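Local coordinates for putative hexulose 6 phosphate synthase (Salmonella typhimurium, PDB 3F4W), which is of unproven function but belongs to the orotidine 5'-phosphate decarboxylase / HUMPS family of closed beta/alpha-barrel (TIM-barrel) proteins, at residues D129-H134 / R158-A163; L10-A15 / I37-N42; T172-A177 / S204-Q209; M19-D24 / A194-E199. All coordinates share one frame; numbering follows the deposited sequence.

The four contacts sample the barrel from its wall to its outer ring of helices. Interaction 1 lies deepest, in the wall itself, two neighbouring parallel strands joined by backbone hydrogen bonds, its centre about 10 Å from that of the chain. The other three centres lie about 17 to 18 Å out, between helices or their ends. Interaction 2 shares helix 12-22 with interaction 4, and interaction 3 shares helix 196-209 with it; interaction 4 joins these first and last helices and so closes the ring. Chemistry follows place: interaction 3 is greasy and largely buried, interaction 4 mixes methyl groups with carbonyls, and interaction 2, at the surface, relies on charged side chains and bridging waters.

Interaction 1: residues D129-H134 / R158-A163; sequences DMLAVH and RKARIA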
loop_
_atom_site.group_PDB
_atom_site.type_symbol
_atom_site.label_atom_id
_atom_site.label_comp_id
_atom_site.label_asym_id
_atom_site.label_seq_id
_atom_site.Cartn_x
_atom_site.Cartn_y
_atom_site.Cartn_z
ATOM N N ASP A 129 7.940 -13.680 -11.140
ATOM C CA ASP A 129 7.375 -14.722 -11.980
ATOM C C ASP A 129 6.102 -14.246 -12.670
ATOM O O ASP A 129 5.673 -14.818 -13.672
ATOM C CB ASP A 129 7.031 -15.917 -11.085
ATOM C CG ASP A 129 7.268 -17.238 -11.760
ATOM O OD1 ASP A 129 7.145 -17.302 -13.000
ATOM O OD2 ASP A 129 7.579 -18.217 -11.050
ATOM N N MET A 130 5.489 -13.208 -12.113
ATOM C CA MET A 130 4.213 -12.714 -12.608
ATOM C C MET A 130 4.130 -11.212 -12.414
ATOM O O MET A 130 4.297 -10.713 -11.299
ATOM C CB MET A 130 3.067 -13.398 -11.868
ATOM C CG MET A 130 1.680 -13.021 -12.358
ATOM S SD MET A 130 0.453 -14.227 -11.813
ATOM C CE MET A 130 -1.034 -13.542 -12.541
ATOM N N LEU A 131 3.866 -10.495 -13.500
ATOM C CA LEU A 131 3.866 -9.040 -13.479
ATOM C C LEU A 131 2.548 -8.525 -14.029
ATOM O O LEU A 131 2.000 -9.086 -14.976
ATOM C CB LEU A 131 5.018 -8.490 -14.327
ATOM C CG LEU A 131 6.394 -9.143 -14.155
ATOM C CD1 LEU A 131 7.357 -8.680 -15.247
ATOM C CD2 LEU A 131 6.966 -8.874 -12.760
ATOM N N ALA A 132 2.050 -7.448 -13.441
ATOM C CA ALA A 132 0.801 -6.856 -13.885
ATOM C C ALA A 132 1.071 -5.439 -14.334
ATOM O O ALA A 132 1.551 -4.624 -13.547
ATOM C CB ALA A 132 -0.216 -6.857 -12.752
ATOM N N VAL A 133 0.785 -5.135 -15.594
ATOM C CA VAL A 133 0.813 -3.745 -16.011
ATOM C C VAL A 133 -0.496 -3.143 -15.530
ATOM O O VAL A 133 -1.546 -3.781 -15.607
ATOM C CB VAL A 133 0.989 -3.562 -17.543
ATOM C CG1 VAL A 133 1.540 -4.829 -18.180
ATOM C CG2 VAL A 133 -0.311 -3.141 -18.195
ATOM N N HIS A 134 -0.428 -1.928 -15.006
ATOM C CA HIS A 134 -1.565 -1.349 -14.315
ATOM C C HIS A 134 -1.583 0.169 -14.402
ATOM O O HIS A 134 -0.705 0.844 -13.873
ATOM C CB HIS A 134 -1.544 -1.786 -12.848
ATOM C CG HIS A 134 -2.796 -1.458 -12.100
ATOM N ND1 HIS A 134 -2.889 -1.559 -10.729
ATOM C CD2 HIS A 134 -4.005 -1.025 -12.529
ATOM C CE1 HIS A 134 -4.106 -1.212 -10.347
ATOM N NE2 HIS A 134 -4.801 -0.881 -11.420
ATOM N N ARG A 158 10.521 -11.919 -20.575
ATOM C CA ARG A 158 11.129 -13.160 -21.046
ATOM C C ARG A 158 10.289 -14.382 -20.695
ATOM O O ARG A 158 9.959 -15.190 -21.563
ATOM C CB ARG A 158 12.536 -13.324 -20.468
ATOM C CG ARG A 158 13.548 -12.332 -21.008
ATOM C CD ARG A 158 14.927 -12.594 -20.423
ATOM N NE ARG A 158 15.879 -11.541 -20.760
ATOM C CZ ARG A 158 17.138 -11.509 -20.331
ATOM N NH1 ARG A 158 17.596 -12.478 -19.548
ATOM N NH2 ARG A 158 17.937 -10.509 -20.685
ATOM N N LYS A 159 9.947 -14.512 -19.418
ATOM C CA LYS A 159 9.232 -15.687 -18.932
ATOM C C LYS A 159 7.985 -15.325 -18.137
ATOM O O LYS A 159 7.044 -16.113 -18.057
ATOM C CB LYS A 159 10.149 -16.548 -18.061
ATOM C CG LYS A 159 11.229 -17.292 -18.828
ATOM C CD LYS A 159 12.006 -18.220 -17.904
ATOM C CE LYS A 159 13.003 -19.071 -18.675
ATOM N NZ LYS A 159 13.758 -19.991 -17.776
ATOM N N ALA A 160 7.982 -14.132 -17.550
ATOM C CA ALA A 160 6.909 -13.723 -16.650
ATOM C C ALA A 160 5.507 -13.933 -17.222
ATOM O O ALA A 160 5.246 -13.644 -18.388
ATOM C CB ALA A 160 7.095 -12.266 -16.227
ATOM N N ARG A 161 4.621 -14.457 -16.383
ATOM C CA ARG A 161 3.190 -14.452 -16.646
ATOM C C ARG A 161 2.766 -12.989 -16.567
ATOM O O ARG A 161 3.335 -12.226 -15.786
ATOM C CB ARG A 161 2.484 -15.275 -15.571
ATOM C CG ARG A 161 1.040 -15.638 -15.855
ATOM C CD ARG A 161 0.451 -16.445 -14.695
ATOM N NE ARG A 161 -0.955 -16.774 -14.918
ATOM C CZ ARG A 161 -1.789 -17.198 -13.973
ATOM N NH1 ARG A 161 -1.373 -17.347 -12.720
ATOM N NH2 ARG A 161 -3.047 -17.469 -14.283
ATOM N N ILE A 162 1.790 -12.583 -17.374
ATOM C CA ILE A 162 1.434 -11.165 -17.460
ATOM C C ILE A 162 -0.047 -10.903 -17.220
ATOM O O ILE A 162 -0.906 -11.564 -17.800
ATOM C CB ILE A 162 1.808 -10.566 -18.832
ATOM C CG1 ILE A 162 3.295 -10.775 -19.130
ATOM C CG2 ILE A 162 1.444 -9.085 -18.887
ATOM C CD1 ILE A 162 4.227 -10.084 -18.154
ATOM N N ALA A 163 -0.333 -9.922 -16.367
ATOM C CA ALA A 163 -1.696 -9.457 -16.143
ATOM C C ALA A 163 -1.822 -8.006 -16.592
ATOM O O ALA A 163 -0.824 -7.294 -16.704
ATOM C CB ALA A 163 -2.078 -9.599 -14.670
#
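M130 lies against R161 and A132 against A163 where strand 130-134 runs parallel to strand 161-165, two consecutive staves of the closed eight-stranded beta/alpha barrel. Helix 147-156 lies in the connection between them, the usual beta-alpha-beta crossover of this fold, and the short pieces 130-134 and 161-163 run 25° apart.

Four backbone hydrogen bonds stitch the pair, alternating in the parallel manner. R161 N gives to D129 O and A163 N to L131 O; in return R161 O takes L131 N at 2.9 Å and A163 O takes V133 N. The L131 N bond is the straightest, 168° at the hydrogen, while the V133 bond is more bent. CA-H...O contacts fill in beside them, such as I162 CA to L131 O at 3.3 Å.

Apolar contacts divide by face. Outward, under helix 147-156, where M153 touches both L131 and I162, the methyl L131 CD1 rests on A160 CB at 3.7 Å and L131 CB meets I162 CD1 at 4.2 Å. On the other face, A132 CB and A163 CB are 3.8 Å apart; V183 of the next strand touches A163, M130 and R161.

R161 brings a charged side chain into the contact. It runs extended beside M130 and points the same way, because both chains leave with CG opposite the backbone N (chi1 -167° in R161). M130 SD lies 3.6 Å from R161 CD, and M130 CE sits over one face of the guanidinium, 3.8 Å from R161 NH1, whose weak hydrogen bond goes to Y80 OH.

Interaction 2: residues L10-A15 / I37-N42; sequences LTLPEA and IREGVN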
loop_
_atom_site.group_PDB
_atom_site.type_symbol
_atom_site.label_atom_id
_atom_site.label_comp_id
_atom_site.label_asym_id
_atom_site.label_seq_id
_atom_site.Cartn_x
_atom_site.Cartn_y
_atom_site.Cartn_z
ATOM N N LEU A 10 -16.427 -1.886 -2.400
ATOM C CA LEU A 10 -17.542 -2.554 -1.738
ATOM C C LEU A 10 -17.197 -2.892 -0.295
ATOM O O LEU A 10 -16.031 -3.079 0.047
ATOM C CB LEU A 10 -17.921 -3.840 -2.479
ATOM C CG LEU A 10 -18.483 -3.728 -3.896
ATOM C CD1 LEU A 10 -18.872 -5.107 -4.414
ATOM C CD2 LEU A 10 -19.678 -2.788 -3.919
ATOM N N THR A 11 -18.221 -2.971 0.550
ATOM C CA THR A 11 -18.054 -3.506 1.892
ATOM C C THR A 11 -18.127 -5.022 1.791
ATOM O O THR A 11 -18.560 -5.554 0.770
ATOM C CB THR A 11 -19.168 -3.026 2.827
ATOM O OG1 THR A 11 -20.414 -3.597 2.410
ATOM C CG2 THR A 11 -19.273 -1.509 2.794
ATOM N N LEU A 12 -17.711 -5.724 2.840
ATOM C CA LEU A 12 -17.752 -7.185 2.817
ATOM C C LEU A 12 -19.165 -7.736 2.582
ATOM O O LEU A 12 -19.347 -8.631 1.759
ATOM C CB LEU A 12 -17.133 -7.784 4.084
ATOM C CG LEU A 12 -17.098 -9.314 4.120
ATOM C CD1 LEU A 12 -16.467 -9.882 2.853
ATOM C CD2 LEU A 12 -16.363 -9.804 5.357
ATOM N N PRO A 13 -20.171 -7.210 3.304
ATOM C CA PRO A 13 -21.535 -7.687 3.044
ATOM C C PRO A 13 -21.984 -7.394 1.612
ATOM O O PRO A 13 -22.676 -8.210 0.997
ATOM C CB PRO A 13 -22.382 -6.895 4.046
ATOM C CG PRO A 13 -21.430 -6.534 5.140
ATOM C CD PRO A 13 -20.117 -6.295 4.458
ATOM N N GLU A 14 -21.587 -6.241 1.086
ATOM C CA GLU A 14 -21.914 -5.891 -0.291
ATOM C C GLU A 14 -21.235 -6.834 -1.282
ATOM O O GLU A 14 -21.829 -7.219 -2.286
ATOM C CB GLU A 14 -21.519 -4.446 -0.591
ATOM C CG GLU A 14 -22.421 -3.413 0.056
ATOM C CD GLU A 14 -21.947 -1.990 -0.189
ATOM O OE1 GLU A 14 -20.749 -1.801 -0.492
ATOM O OE2 GLU A 14 -22.774 -1.062 -0.080
ATOM N N ALA A 15 -19.991 -7.200 -0.990
ATOM C CA ALA A 15 -19.215 -8.068 -1.871
ATOM C C ALA A 15 -19.756 -9.493 -1.883
ATOM O O ALA A 15 -19.781 -10.148 -2.925
ATOM C CB ALA A 15 -17.748 -8.065 -1.461
ATOM N N ILE A 37 -8.196 -2.552 3.299
ATOM C CA ILE A 37 -7.995 -1.553 4.341
ATOM C C ILE A 37 -9.262 -1.375 5.173
ATOM O O ILE A 37 -9.204 -1.172 6.390
ATOM C CB ILE A 37 -7.584 -0.200 3.737
ATOM C CG1 ILE A 37 -6.233 -0.330 3.027
ATOM C CG2 ILE A 37 -7.540 0.873 4.808
ATOM C CD1 ILE A 37 -5.113 -0.820 3.918
ATOM N N ARG A 38 -10.407 -1.463 4.508
ATOM C CA ARG A 38 -11.699 -1.325 5.165
ATOM C C ARG A 38 -11.942 -2.458 6.153
ATOM O O ARG A 38 -12.203 -2.227 7.335
ATOM C CB ARG A 38 -12.803 -1.326 4.111
ATOM C CG ARG A 38 -14.185 -1.002 4.624
ATOM C CD ARG A 38 -15.122 -0.811 3.443
ATOM N NE ARG A 38 -15.994 0.339 3.638
ATOM C CZ ARG A 38 -16.400 1.137 2.659
ATOM N NH1 ARG A 38 -16.002 0.915 1.412
ATOM N NH2 ARG A 38 -17.195 2.164 2.929
ATOM N N GLU A 39 -11.836 -3.684 5.656
ATOM C CA GLU A 39 -12.319 -4.857 6.370
ATOM C C GLU A 39 -11.208 -5.640 7.062
ATOM O O GLU A 39 -11.454 -6.363 8.029
ATOM C CB GLU A 39 -13.070 -5.771 5.390
ATOM C CG GLU A 39 -13.560 -7.080 5.986
ATOM C CD GLU A 39 -14.591 -6.878 7.077
ATOM O OE1 GLU A 39 -15.282 -5.835 7.066
ATOM O OE2 GLU A 39 -14.714 -7.770 7.941
ATOM N N GLY A 40 -9.987 -5.498 6.563
ATOM C CA GLY A 40 -8.887 -6.306 7.043
ATOM C C GLY A 40 -8.903 -7.705 6.457
ATOM O O GLY A 40 -9.689 -8.018 5.557
ATOM N N VAL A 41 -8.026 -8.552 6.983
ATOM C CA VAL A 41 -7.838 -9.904 6.471
ATOM C C VAL A 41 -9.116 -10.752 6.512
ATOM O O VAL A 41 -9.239 -11.750 5.798
ATOM C CB VAL A 41 -6.690 -10.606 7.231
ATOM C CG1 VAL A 41 -7.010 -12.064 7.473
ATOM C CG2 VAL A 41 -5.379 -10.438 6.475
ATOM N N ASN A 42 -10.076 -10.352 7.337
ATOM C CA ASN A 42 -11.340 -11.073 7.395
ATOM C C ASN A 42 -12.039 -11.140 6.038
ATOM O O ASN A 42 -12.792 -12.074 5.766
ATOM C CB ASN A 42 -12.272 -10.459 8.432
ATOM C CG ASN A 42 -13.577 -11.211 8.538
ATOM O OD1 ASN A 42 -14.651 -10.646 8.334
ATOM N ND2 ASN A 42 -13.490 -12.502 8.826
HETATM O O HOH W 1 -14.133 -1.247 0.067
HETATM O O HOH W 2 -16.431 -4.511 5.220
#
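L12 packs against the acidic side chain of E39, and this is the close part of the contact. The methyl L12 CD2 lies 3.7 Å from E39 OE2, and L12 CB is 4.0 Å from E39 CD. Bending at chi2 (64°) folds the carboxylate of E39 back beside the leucine, whose CD2 also touches the side chain of N42. F35, earlier on helix 33-39, adds an aromatic neighbour for L12.

Here the loop after the first barrel strand turns into helix 12-22, and T11 and E14 form a capping box at that start: E14 N gives to T11 OG1, and T11 N to E14 OE1 at 3.0 Å in a nearly straight bond of 170°. T11 CG2 faces R38, lying 3.8 Å above the centre of its guanidinium plane.

The looser side is bridged by water. One water donates to E39 OE1 at 2.5 Å and accepts from L12 N, supplying a partner to an amide in the first turn of the helix. A second gives to L10 O at 2.6 Å and takes a longer bond of 3.2 Å from R38 NH1, meeting the guanidinium at its edge and in its plane. F68 of the second subunit also packs on R38.

Interaction 3: residues T172-A177 / S204-Q209; sequences TVKDYA and SQVLLQ
Two helices of the barrel's outer layer, 173-177 and 196-209, pack side by side here through a small apolar patch. The axes of the short segments 173-177 and 204-209 come within 9.5 Å and run 27° apart in the same general direction. V206 stands at the centre of the contact. Its CG1 lies opposite the backbone N (chi1 173°), which carries that methyl across to the backbone of the shorter helix: V206 CG1 is 3.8 Å from K174 CA and 4.0 Å from A177 CB. The other branch, V206 CG2, meets V173 CG1 tip to tip at 3.8 Å.

V173 thus uses both of its methyls, since V173 CG2 turns to L207 CD2 at 3.7 Å, the two side chains slanting past one another. A177 CB adds a looser contact to L207 CD2 at 4.3 Å. K174 takes part through its root, and its extended chain carries the ammonium group away from the patch.

Deeper in, L207 also touches L3 of strand 2-7 and M1, tying the last helix to the first strand of the barrel. On the far flank of helix 173-177, Y176 reaches I147 and L150 of helix 147-156, so the short helix is wedged between helices 147-156 and 196-209.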
loop_
_atom_site.group_PDB
_atom_site.type_symbol
_atom_site.label_atom_id
_atom_site.label_comp_id
_atom_site.label_asym_id
_atom_site.label_seq_id
_atom_site.Cartn_x
_atom_site.Cartn_y
_atom_site.Cartn_z
ATOM N N THR A 172 -13.695 -2.620 -24.636
ATOM C CA THR A 172 -12.277 -2.555 -24.989
ATOM C C THR A 172 -11.508 -3.850 -24.741
ATOM O O THR A 172 -10.337 -3.954 -25.102
ATOM C CB THR A 172 -11.569 -1.452 -24.194
ATOM O OG1 THR A 172 -11.728 -1.708 -22.792
ATOM C CG2 THR A 172 -12.162 -0.092 -24.531
ATOM N N VAL A 173 -12.154 -4.829 -24.119
ATOM C CA VAL A 173 -11.461 -6.052 -23.728
ATOM C C VAL A 173 -10.810 -6.773 -24.914
ATOM O O VAL A 173 -9.741 -7.370 -24.776
ATOM C CB VAL A 173 -12.389 -7.020 -22.953
ATOM C CG1 VAL A 173 -13.622 -7.368 -23.779
ATOM C CG2 VAL A 173 -11.627 -8.276 -22.547
ATOM N N LYS A 174 -11.435 -6.709 -26.084
ATOM C CA LYS A 174 -10.868 -7.386 -27.247
ATOM C C LYS A 174 -9.488 -6.843 -27.637
ATOM O O LYS A 174 -8.594 -7.607 -28.005
ATOM C CB LYS A 174 -11.820 -7.334 -28.442
ATOM C CG LYS A 174 -11.386 -8.232 -29.592
ATOM C CD LYS A 174 -12.200 -7.953 -30.842
ATOM C CE LYS A 174 -11.674 -8.737 -32.028
ATOM N NZ LYS A 174 -12.355 -8.331 -33.292
ATOM N N ASP A 175 -9.317 -5.527 -27.561
ATOM C CA ASP A 175 -8.021 -4.909 -27.845
ATOM C C ASP A 175 -6.920 -5.584 -27.040
ATOM O O ASP A 175 -5.828 -5.838 -27.545
ATOM C CB ASP A 175 -8.046 -3.417 -27.507
ATOM C CG ASP A 175 -9.039 -2.640 -28.351
ATOM O OD1 ASP A 175 -9.353 -1.483 -27.995
ATOM O OD2 ASP A 175 -9.505 -3.185 -29.372
ATOM N N TYR A 176 -7.218 -5.873 -25.779
ATOM C CA TYR A 176 -6.238 -6.443 -24.863
ATOM C C TYR A 176 -6.070 -7.938 -25.057
ATOM O O TYR A 176 -4.952 -8.449 -25.027
ATOM C CB TYR A 176 -6.625 -6.128 -23.415
ATOM C CG TYR A 176 -6.516 -4.653 -23.109
ATOM C CD1 TYR A 176 -5.311 -4.100 -22.687
ATOM C CD2 TYR A 176 -7.604 -3.808 -23.280
ATOM C CE1 TYR A 176 -5.200 -2.748 -22.424
ATOM C CE2 TYR A 176 -7.503 -2.455 -23.022
ATOM C CZ TYR A 176 -6.298 -1.929 -22.594
ATOM O OH TYR A 176 -6.194 -0.583 -22.340
ATOM N N ALA A 177 -7.184 -8.634 -25.256
ATOM C CA ALA A 177 -7.160 -10.079 -25.419
ATOM C C ALA A 177 -6.295 -10.470 -26.611
ATOM O O ALA A 177 -5.534 -11.438 -26.547
ATOM C CB ALA A 177 -8.575 -10.616 -25.589
ATOM N N SER A 204 -15.889 -12.278 -20.271
ATOM C CA SER A 204 -15.332 -13.623 -20.184
ATOM C C SER A 204 -15.473 -14.350 -21.517
ATOM O O SER A 204 -14.679 -15.227 -21.838
ATOM C CB SER A 204 -16.009 -14.417 -19.069
ATOM O OG SER A 204 -17.390 -14.576 -19.340
ATOM N N GLN A 205 -16.491 -13.970 -22.285
ATOM C CA GLN A 205 -16.712 -14.525 -23.620
ATOM C C GLN A 205 -15.560 -14.177 -24.552
ATOM O O GLN A 205 -15.076 -15.021 -25.308
ATOM C CB GLN A 205 -18.025 -13.993 -24.200
ATOM C CG GLN A 205 -18.373 -14.529 -25.580
ATOM C CD GLN A 205 -19.756 -14.103 -26.028
ATOM O OE1 GLN A 205 -20.531 -13.558 -25.245
ATOM N NE2 GLN A 205 -20.074 -14.346 -27.288
ATOM N N VAL A 206 -15.119 -12.926 -24.498
ATOM C CA VAL A 206 -14.013 -12.483 -25.336
ATOM C C VAL A 206 -12.733 -13.212 -24.959
ATOM O O VAL A 206 -11.984 -13.657 -25.832
ATOM C CB VAL A 206 -13.801 -10.965 -25.243
ATOM C CG1 VAL A 206 -12.545 -10.555 -25.998
ATOM C CG2 VAL A 206 -15.022 -10.235 -25.787
ATOM N N LEU A 207 -12.486 -13.345 -23.660
ATOM C CA LEU A 207 -11.289 -14.034 -23.189
ATOM C C LEU A 207 -11.271 -15.493 -23.641
ATOM O O LEU A 207 -10.215 -16.037 -23.969
ATOM C CB LEU A 207 -11.175 -13.948 -21.666
ATOM C CG LEU A 207 -11.218 -12.537 -21.071
ATOM C CD1 LEU A 207 -10.944 -12.570 -19.578
ATOM C CD2 LEU A 207 -10.221 -11.631 -21.778
ATOM N N LEU A 208 -12.442 -16.122 -23.662
ATOM C CA LEU A 208 -12.548 -17.505 -24.117
ATOM C C LEU A 208 -12.424 -17.616 -25.633
ATOM O O LEU A 208 -11.948 -18.626 -26.153
ATOM C CB LEU A 208 -13.867 -18.132 -23.657
ATOM C CG LEU A 208 -13.955 -18.496 -22.178
ATOM C CD1 LEU A 208 -15.318 -19.088 -21.867
ATOM C CD2 LEU A 208 -12.847 -19.471 -21.811
ATOM N N GLN A 209 -12.862 -16.577 -26.337
ATOM C CA GLN A 209 -12.845 -16.583 -27.796
ATOM C C GLN A 209 -11.426 -16.417 -28.331
ATOM O O GLN A 209 -11.171 -16.608 -29.519
ATOM C CB GLN A 209 -13.787 -15.510 -28.355
ATOM C CG GLN A 209 -15.265 -15.890 -28.242
ATOM C CD GLN A 209 -16.209 -14.780 -28.664
ATOM O OE1 GLN A 209 -15.836 -13.607 -28.686
ATOM N NE2 GLN A 209 -17.447 -15.149 -29.002
#

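Interaction 4: residues M19-D24 / A194-E199; sequences MDKVVD and ADPAGE
K21 begins the contact with P196, two residues after M19, whose O accepts from both V22 N and V23 N, consistent with the weakly bonded end of helix 12-22 giving way to a 3-10 segment. K21 CD lies 4.3 Å from P196 CG, a loose touch by the aliphatic part of the chain before the amine end leads off elsewhere. The backbone of the same residue comes closer: A197 CB packs against K21 O at 3.5 Å. Next comes V22, which packs with its CG1 methyl. With V22 CG1 opposite its own carbonyl carbon (chi1 -64°), that methyl lies over the first turn of helix 196-209, 3.7 Å from P196 O and 3.9 Å from P196 CB. Its inner neighbour is L5 of strand 2-7, so V22 sits between barrel wall and last helix.

On the other segment, D195 is the N-cap of helix 196-209: G198 N gives to D195 OD2 at 3.1 Å, meeting it from well above the carboxylate plane. This is where the first and last helices of the barrel's outer layer meet. Methyl groups meet carbonyl oxygens, and the proline ring meets the V22 methyl and the K21 chain, so the two segments are probably held by van der Waals fit rather than by directional bonds.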
loop_
_atom_site.group_PDB
_atom_site.type_symbol
_atom_site.label_atom_id
_atom_site.label_comp_id
_atom_site.label_asym_id
_atom_site.label_seq_id
_atom_site.Cartn_x
_atom_site.Cartn_y
_atom_site.Cartn_z
ATOM N N MET A 19 -20.930 -10.992 -5.463
ATOM C CA MET A 19 -20.220 -12.112 -6.076
ATOM C C MET A 19 -21.161 -13.198 -6.595
ATOM O O MET A 19 -20.872 -13.845 -7.601
ATOM C CB MET A 19 -19.191 -12.710 -5.112
ATOM C CG MET A 19 -17.888 -11.918 -5.024
ATOM S SD MET A 19 -17.175 -11.490 -6.630
ATOM C CE MET A 19 -17.067 -13.089 -7.432
ATOM N N ASP A 20 -22.283 -13.397 -5.913
ATOM C CA ASP A 20 -23.253 -14.403 -6.341
ATOM C C ASP A 20 -23.783 -14.117 -7.744
ATOM O O ASP A 20 -24.273 -15.015 -8.428
ATOM C CB ASP A 20 -24.410 -14.499 -5.345
ATOM C CG ASP A 20 -24.029 -15.245 -4.085
ATOM O OD1 ASP A 20 -24.683 -15.032 -3.040
ATOM O OD2 ASP A 20 -23.070 -16.043 -4.141
ATOM N N LYS A 21 -23.675 -12.864 -8.171
ATOM C CA LYS A 21 -24.182 -12.458 -9.474
ATOM C C LYS A 21 -23.244 -12.823 -10.622
ATOM O O LYS A 21 -23.684 -12.975 -11.758
ATOM C CB LYS A 21 -24.430 -10.947 -9.505
ATOM C CG LYS A 21 -25.547 -10.446 -8.610
ATOM C CD LYS A 21 -25.774 -8.962 -8.878
ATOM C CE LYS A 21 -27.074 -8.461 -8.280
ATOM N NZ LYS A 21 -26.946 -8.205 -6.827
ATOM N N VAL A 22 -21.952 -12.953 -10.332
ATOM C CA VAL A 22 -20.948 -13.034 -11.390
ATOM C C VAL A 22 -19.931 -14.166 -11.234
ATOM O O VAL A 22 -19.190 -14.470 -12.170
ATOM C CB VAL A 22 -20.168 -11.708 -11.504
ATOM C CG1 VAL A 22 -21.093 -10.583 -11.932
ATOM C CG2 VAL A 22 -19.498 -11.371 -10.177
ATOM N N VAL A 23 -19.902 -14.794 -10.064
ATOM C CA VAL A 23 -18.805 -15.698 -9.723
ATOM C C VAL A 23 -18.536 -16.809 -10.743
ATOM O O VAL A 23 -17.389 -17.224 -10.918
ATOM C CB VAL A 23 -18.975 -16.309 -8.317
ATOM C CG1 VAL A 23 -20.141 -17.287 -8.294
ATOM C CG2 VAL A 23 -17.681 -16.994 -7.886
ATOM N N ASP A 24 -19.578 -17.289 -11.419
ATOM C CA ASP A 24 -19.424 -18.397 -12.365
ATOM C C ASP A 24 -18.612 -18.025 -13.610
ATOM O O ASP A 24 -18.081 -18.901 -14.296
ATOM C CB ASP A 24 -20.791 -18.959 -12.778
ATOM C CG ASP A 24 -21.442 -19.788 -11.678
ATOM O OD1 ASP A 24 -20.749 -20.137 -10.701
ATOM O OD2 ASP A 24 -22.646 -20.092 -11.791
ATOM N N ALA A 194 -25.037 -1.843 -14.694
ATOM C CA ALA A 194 -26.459 -1.997 -14.419
ATOM C C ALA A 194 -26.793 -3.486 -14.397
ATOM O O ALA A 194 -27.588 -3.953 -13.581
ATOM C CB ALA A 194 -27.281 -1.276 -15.471
ATOM N N ASP A 195 -26.156 -4.229 -15.298
ATOM C CA ASP A 195 -26.317 -5.675 -15.379
ATOM C C ASP A 195 -24.952 -6.346 -15.252
ATOM O O ASP A 195 -24.319 -6.678 -16.255
ATOM C CB ASP A 195 -26.978 -6.047 -16.707
ATOM C CG ASP A 195 -27.169 -7.543 -16.874
ATOM O OD1 ASP A 195 -27.561 -7.957 -17.985
ATOM O OD2 ASP A 195 -26.927 -8.303 -15.912
ATOM N N PRO A 196 -24.482 -6.534 -14.011
ATOM C CA PRO A 196 -23.141 -7.081 -13.770
ATOM C C PRO A 196 -22.940 -8.448 -14.413
ATOM O O PRO A 196 -21.886 -8.700 -14.993
ATOM C CB PRO A 196 -23.082 -7.206 -12.246
ATOM C CG PRO A 196 -24.066 -6.213 -11.745
ATOM C CD PRO A 196 -25.166 -6.171 -12.758
ATOM N N ALA A 197 -23.934 -9.322 -14.299
ATOM C CA ALA A 197 -23.841 -10.656 -14.873
ATOM C C ALA A 197 -23.645 -10.573 -16.384
ATOM O O ALA A 197 -22.858 -11.325 -16.959
ATOM C CB ALA A 197 -25.088 -11.468 -14.536
ATOM N N GLY A 198 -24.365 -9.654 -17.019
ATOM C CA GLY A 198 -24.261 -9.450 -18.451
ATOM C C GLY A 198 -22.886 -8.956 -18.855
ATOM O O GLY A 198 -22.288 -9.471 -19.795
ATOM N N GLU A 199 -22.380 -7.956 -18.139
ATOM C CA GLU A 199 -21.053 -7.420 -18.419
ATOM C C GLU A 199 -19.984 -8.479 -18.182
ATOM O O GLU A 199 -19.038 -8.600 -18.959
ATOM C CB GLU A 199 -20.771 -6.177 -17.568
ATOM C CG GLU A 199 -19.368 -5.596 -17.749
ATOM C CD GLU A 199 -19.152 -4.978 -19.123
ATOM O OE1 GLU A 199 -18.127 -4.282 -19.317
ATOM O OE2 GLU A 199 -20.011 -5.180 -20.010
#